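Cellulosomal scaffoldin (Acetivibrio cellulolyticus, PDB 4WI0) probably helps degrade cellulose as a cellulosome scaffoldin, this chain being its C-terminal X-module and dockerin, which docks onto a type II cohesin. Local coordinates at residues 8-13 with 24-29; 125-128 with 132-135. The protein carries 1 engineered substitution. All blocks are in the same frame, centred on the assembly; numbering follows the deposited sequence.

How the interactions relate
From the N terminus, the chain first runs along strand 2-10 and then turns through residues 11-23, which include the short helix 19-22. Interaction 1 (8-13 with 24-29) closes this loop. It joins the three-strand sheet that holds strand 2-10 to the four-strand sheet that holds strand 27-31. Interaction 2 (125-128 with 132-135) closes a much shorter turn, far later, in the second calcium loop of the dockerin. The two contacts follow in series and neither encloses the other. Their centres lie about 16 Å apart. They meet where Phe12 CE1 packs on Asn132 CA at 3.6 Å, so the X-module touches the dockerin directly here.

Interaction 1 (8-13 with 24-29)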
loop_
_atom_site.group_PDB
_atom_site.type_symbol
_atom_site.label_atom_id
_atom_site.label_comp_id
_atom_site.label_asym_id
_atom_site.label_seq_id
_atom_site.Cartn_x
_atom_site.Cartn_y
_atom_site.Cartn_z
ATOM N N ILE B 8 -0.486 22.794 -1.494
ATOM C CA ILE B 8 0.304 21.576 -1.316
ATOM C C ILE B 8 -0.683 20.398 -1.264
ATOM O O ILE B 8 -1.706 20.492 -0.589
ATOM C CB ILE B 8 1.109 21.589 0.019
ATOM C CG1 ILE B 8 1.879 22.907 0.240
ATOM C CG2 ILE B 8 2.037 20.385 0.102
ATOM C CD1 ILE B 8 3.041 23.159 -0.693
ATOM N N ASN B 9 -0.377 19.312 -1.980
ATOM C CA ASN B 9 -1.138 18.058 -1.927
ATOM C C ASN B 9 -0.171 16.884 -1.716
ATOM O O ASN B 9 0.926 16.892 -2.261
ATOM C CB ASN B 9 -1.843 17.796 -3.267
ATOM C CG ASN B 9 -3.205 18.469 -3.413
ATOM O OD1 ASN B 9 -3.906 18.170 -4.377
ATOM N ND2 ASN B 9 -3.580 19.377 -2.513
ATOM N N PRO B 10 -0.585 15.852 -0.959
ATOM C CA PRO B 10 0.258 14.644 -0.913
ATOM C C PRO B 10 0.168 13.886 -2.234
ATOM O O PRO B 10 -0.877 13.954 -2.900
ATOM C CB PRO B 10 -0.363 13.831 0.224
ATOM C CG PRO B 10 -1.787 14.260 0.250
ATOM C CD PRO B 10 -1.808 15.705 -0.150
ATOM N N ASP B 11 1.238 13.189 -2.625
ATOM C CA ASP B 11 1.228 12.416 -3.869
ATOM C C ASP B 11 0.612 11.012 -3.687
ATOM O O ASP B 11 1.301 9.988 -3.772
ATOM C CB ASP B 11 2.639 12.324 -4.480
ATOM C CG ASP B 11 2.637 11.685 -5.853
ATOM O OD1 ASP B 11 1.563 11.607 -6.485
ATOM O OD2 ASP B 11 3.705 11.246 -6.309
ATOM N N PHE B 12 -0.694 10.985 -3.437
ATOM C CA PHE B 12 -1.486 9.751 -3.453
ATOM C C PHE B 12 -2.973 10.110 -3.491
ATOM O O PHE B 12 -3.370 11.223 -3.110
ATOM C CB PHE B 12 -1.167 8.810 -2.265
ATOM C CG PHE B 12 -1.346 9.434 -0.895
ATOM C CD1 PHE B 12 -2.613 9.608 -0.341
ATOM C CD2 PHE B 12 -0.245 9.797 -0.139
ATOM C CE1 PHE B 12 -2.768 10.168 0.913
ATOM C CE2 PHE B 12 -0.396 10.351 1.119
ATOM C CZ PHE B 12 -1.655 10.541 1.646
ATOM N N VAL B 13 -3.782 9.169 -3.960
ATOM C CA VAL B 13 -5.214 9.410 -4.153
ATOM C C VAL B 13 -5.947 9.474 -2.808
ATOM O O VAL B 13 -5.671 8.681 -1.911
ATOM C CB VAL B 13 -5.853 8.359 -5.101
ATOM C CG1 VAL B 13 -5.134 8.350 -6.447
ATOM C CG2 VAL B 13 -5.844 6.962 -4.491
ATOM N N ALA B 24 -3.841 19.044 5.107
ATOM C CA ALA B 24 -3.483 19.989 6.149
ATOM C C ALA B 24 -2.144 19.628 6.770
ATOM O O ALA B 24 -1.710 18.475 6.706
ATOM C CB ALA B 24 -4.558 20.006 7.223
ATOM N N GLY B 25 -1.499 20.627 7.365
ATOM C CA GLY B 25 -0.344 20.405 8.217
ATOM C C GLY B 25 1.020 20.469 7.558
ATOM O O GLY B 25 2.016 20.217 8.224
ATOM N N PHE B 26 1.085 20.796 6.269
ATOM C CA PHE B 26 2.374 21.032 5.616
ATOM C C PHE B 26 2.873 22.429 5.998
ATOM O O PHE B 26 2.131 23.411 5.885
ATOM C CB PHE B 26 2.258 20.926 4.094
ATOM C CG PHE B 26 1.970 19.534 3.593
ATOM C CD1 PHE B 26 3.000 18.629 3.375
ATOM C CD2 PHE B 26 0.668 19.138 3.319
ATOM C CE1 PHE B 26 2.735 17.349 2.914
ATOM C CE2 PHE B 26 0.393 17.857 2.859
ATOM C CZ PHE B 26 1.427 16.963 2.655
ATOM N N THR B 27 4.121 22.511 6.465
ATOM C CA THR B 27 4.729 23.784 6.841
ATOM C C THR B 27 5.577 24.300 5.685
ATOM O O THR B 27 6.468 23.605 5.198
ATOM C CB THR B 27 5.607 23.634 8.094
ATOM O OG1 THR B 27 4.827 23.077 9.156
ATOM C CG2 THR B 27 6.167 24.969 8.531
ATOM N N VAL B 28 5.286 25.525 5.255
ATOM C CA VAL B 28 5.963 26.145 4.133
ATOM C C VAL B 28 6.748 27.329 4.667
ATOM O O VAL B 28 6.171 28.249 5.234
ATOM C CB VAL B 28 4.957 26.632 3.069
ATOM C CG1 VAL B 28 5.681 27.229 1.873
ATOM C CG2 VAL B 28 4.065 25.486 2.627
ATOM N N GLU B 29 8.067 27.280 4.494
ATOM C CA GLU B 29 8.982 28.284 5.022
ATOM C C GLU B 29 9.635 29.009 3.857
ATOM O O GLU B 29 10.022 28.372 2.881
ATOM C CB GLU B 29 10.086 27.622 5.870
ATOM C CG GLU B 29 11.340 28.489 6.002
ATOM C CD GLU B 29 12.410 27.938 6.927
ATOM O OE1 GLU B 29 12.529 26.698 7.095
ATOM O OE2 GLU B 29 13.162 28.778 7.462
#
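Phe26 begins the contact from the second segment by turning one face of its ring to Ile8. With CG anti to the carbonyl carbon (chi1 -68°), the ring is carried out to Ile8 and Pro10. Ile8 CG2 sits over that face of the ring. It is 3.7 Å from the ring centroid and 16° off the normal, a CH-pi contact. The methyl is shifted toward the CG side, and Ile8 CG2 to Phe26 CG is 3.6 Å. Farther along the same ring, Pro10 CD comes to 4.3 Å from Phe26 CE2. Lys61 makes a cation-pi contact with this ring, and Tyr64 meets it edge-to-face. The buried Ile8, Phe26 and Val28 lie between the two beta-sheets of the X-module, whose sequence resembles carboxypeptidase regulatory-like domains of the transthyretin clan. Strand 2-10 belongs to one sheet and strand 27-31 to the other. Thr27 points away from strand 2-10, and Val28 turns back toward it. Val28 CG2 packs on the CG1-CD1 branch of Ile8, 4.1 Å from Ile8 CG1. The Ile8 and Val28 side chains lie alongside each other, pointing opposite ways.

Interaction 2 (125-128 with 132-135); sequences YQVG and NRDG. With CA (calcium ion), chain D.
Val127 and Arg133 bring the two backbones nearest, with 7.2 Å between Val127 CA and Arg133 CA. Segment 132-135 is part of the second calcium-binding loop of the dockerin, an EF-hand-like motif. Arg133 and Gly135 both have positive phi, consistent with a loop that curls round the ion. Asn132 OD1 binds calcium at 2.3 Å and Asp134 OD1 at 2.4 Å. One water, Asp130, Ala136 and Asp141 complete the site. The ligating water also donates to Asp134 OD2. On the side away from the metal, the Arg133 chain bends at chi2 (-64°) and reaches back to segment 125-128. Its guanidinium lays one face against Val127 O. Arg133 NH1 is 3.1 Å from Val127 O, but the angle is too poor for a hydrogen bond. NH1 instead bonds to Asp130 O. Val127 CG2 touches the CD-NE part of Arg133, 3.4 Å from Arg133 NE, and the Val127 side chain runs roughly perpendicular to that of Arg133. At the other end, Tyr125 CE2 packs 3.8 Å from Gly135 C. Tyr125 OH and Gly135 N act as second-shell partners of Asp130 OD2, each hydrogen-bonded to it. They probably help orient Asp130, which binds calcium through OD1. A second water lies at the edge of the Arg133 guanidinium, in its plane. It accepts from Arg133 NH1 at 2.8 Å and donates to Gly128 O at 2.7 Å.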
loop_
_atom_site.group_PDB
_atom_site.type_symbol
_atom_site.label_atom_id
_atom_site.label_comp_id
_atom_site.label_asym_id
_atom_site.label_seq_id
_atom_site.Cartn_x
_atom_site.Cartn_y
_atom_site.Cartn_z
ATOM N N TYR B 125 -1.892 -0.637 15.917
ATOM C CA TYR B 125 -1.998 0.423 14.914
ATOM C C TYR B 125 -1.406 1.752 15.407
ATOM O O TYR B 125 -1.659 2.175 16.530
ATOM C CB TYR B 125 -3.465 0.604 14.538
ATOM C CG TYR B 125 -3.794 1.791 13.663
ATOM C CD1 TYR B 125 -3.950 3.065 14.211
ATOM C CD2 TYR B 125 -4.007 1.634 12.294
ATOM C CE1 TYR B 125 -4.279 4.149 13.419
ATOM C CE2 TYR B 125 -4.338 2.715 11.495
ATOM C CZ TYR B 125 -4.475 3.968 12.067
ATOM O OH TYR B 125 -4.802 5.045 11.291
ATOM N N GLN B 126 -0.625 2.405 14.552
ATOM C CA GLN B 126 -0.105 3.741 14.833
ATOM C C GLN B 126 -0.493 4.663 13.685
ATOM O O GLN B 126 -0.138 4.406 12.533
ATOM C CB GLN B 126 1.414 3.710 14.973
ATOM C CG GLN B 126 1.945 2.730 16.010
ATOM C CD GLN B 126 3.445 2.499 15.868
ATOM O OE1 GLN B 126 4.188 3.396 15.462
ATOM N NE2 GLN B 126 3.896 1.289 16.191
ATOM N N VAL B 127 -1.206 5.738 13.998
ATOM C CA VAL B 127 -1.752 6.630 12.972
ATOM C C VAL B 127 -0.680 7.149 11.997
ATOM O O VAL B 127 -0.951 7.322 10.815
ATOM C CB VAL B 127 -2.555 7.800 13.602
ATOM C CG1 VAL B 127 -1.642 8.782 14.326
ATOM C CG2 VAL B 127 -3.386 8.510 12.545
ATOM N N GLY B 128 0.536 7.369 12.492
ATOM C CA GLY B 128 1.654 7.801 11.652
ATOM C C GLY B 128 2.039 6.860 10.525
ATOM O O GLY B 128 2.540 7.305 9.488
ATOM N N ASN B 132 -2.077 7.186 4.167
ATOM C CA ASN B 132 -3.252 7.790 3.519
ATOM C C ASN B 132 -4.431 8.076 4.461
ATOM O O ASN B 132 -5.490 8.502 4.011
ATOM C CB ASN B 132 -3.710 6.976 2.293
ATOM C CG ASN B 132 -4.234 5.584 2.644
ATOM O OD1 ASN B 132 -4.295 5.182 3.811
ATOM N ND2 ASN B 132 -4.579 4.826 1.613
ATOM N N ARG B 133 -4.219 7.840 5.755
ATOM C CA ARG B 133 -5.208 8.079 6.820
ATOM C C ARG B 133 -6.603 7.499 6.554
ATOM O O ARG B 133 -7.613 8.110 6.920
ATOM C CB ARG B 133 -5.287 9.577 7.154
ATOM C CG ARG B 133 -4.009 10.140 7.758
ATOM C CD ARG B 133 -3.664 9.522 9.111
ATOM N NE ARG B 133 -2.643 10.306 9.813
ATOM C CZ ARG B 133 -1.334 10.301 9.544
ATOM N NH1 ARG B 133 -0.820 9.535 8.578
ATOM N NH2 ARG B 133 -0.523 11.068 10.264
ATOM N N ASP B 134 -6.661 6.310 5.952
ATOM C CA ASP B 134 -7.956 5.634 5.754
ATOM C C ASP B 134 -8.351 4.741 6.936
ATOM O O ASP B 134 -9.338 4.013 6.853
ATOM C CB ASP B 134 -7.998 4.849 4.431
ATOM C CG ASP B 134 -6.978 3.695 4.360
ATOM O OD1 ASP B 134 -6.227 3.429 5.332
ATOM O OD2 ASP B 134 -6.947 3.041 3.291
ATOM N N GLY B 135 -7.588 4.799 8.026
ATOM C CA GLY B 135 -7.906 4.054 9.246
ATOM C C GLY B 135 -7.424 2.616 9.240
ATOM O O GLY B 135 -7.875 1.808 10.048
HETATM CA CA CA D . -3.824 3.372 5.160
HETATM O O HOH W 1 1.974 9.650 8.175
HETATM O O HOH W 2 -4.598 1.672 3.583
#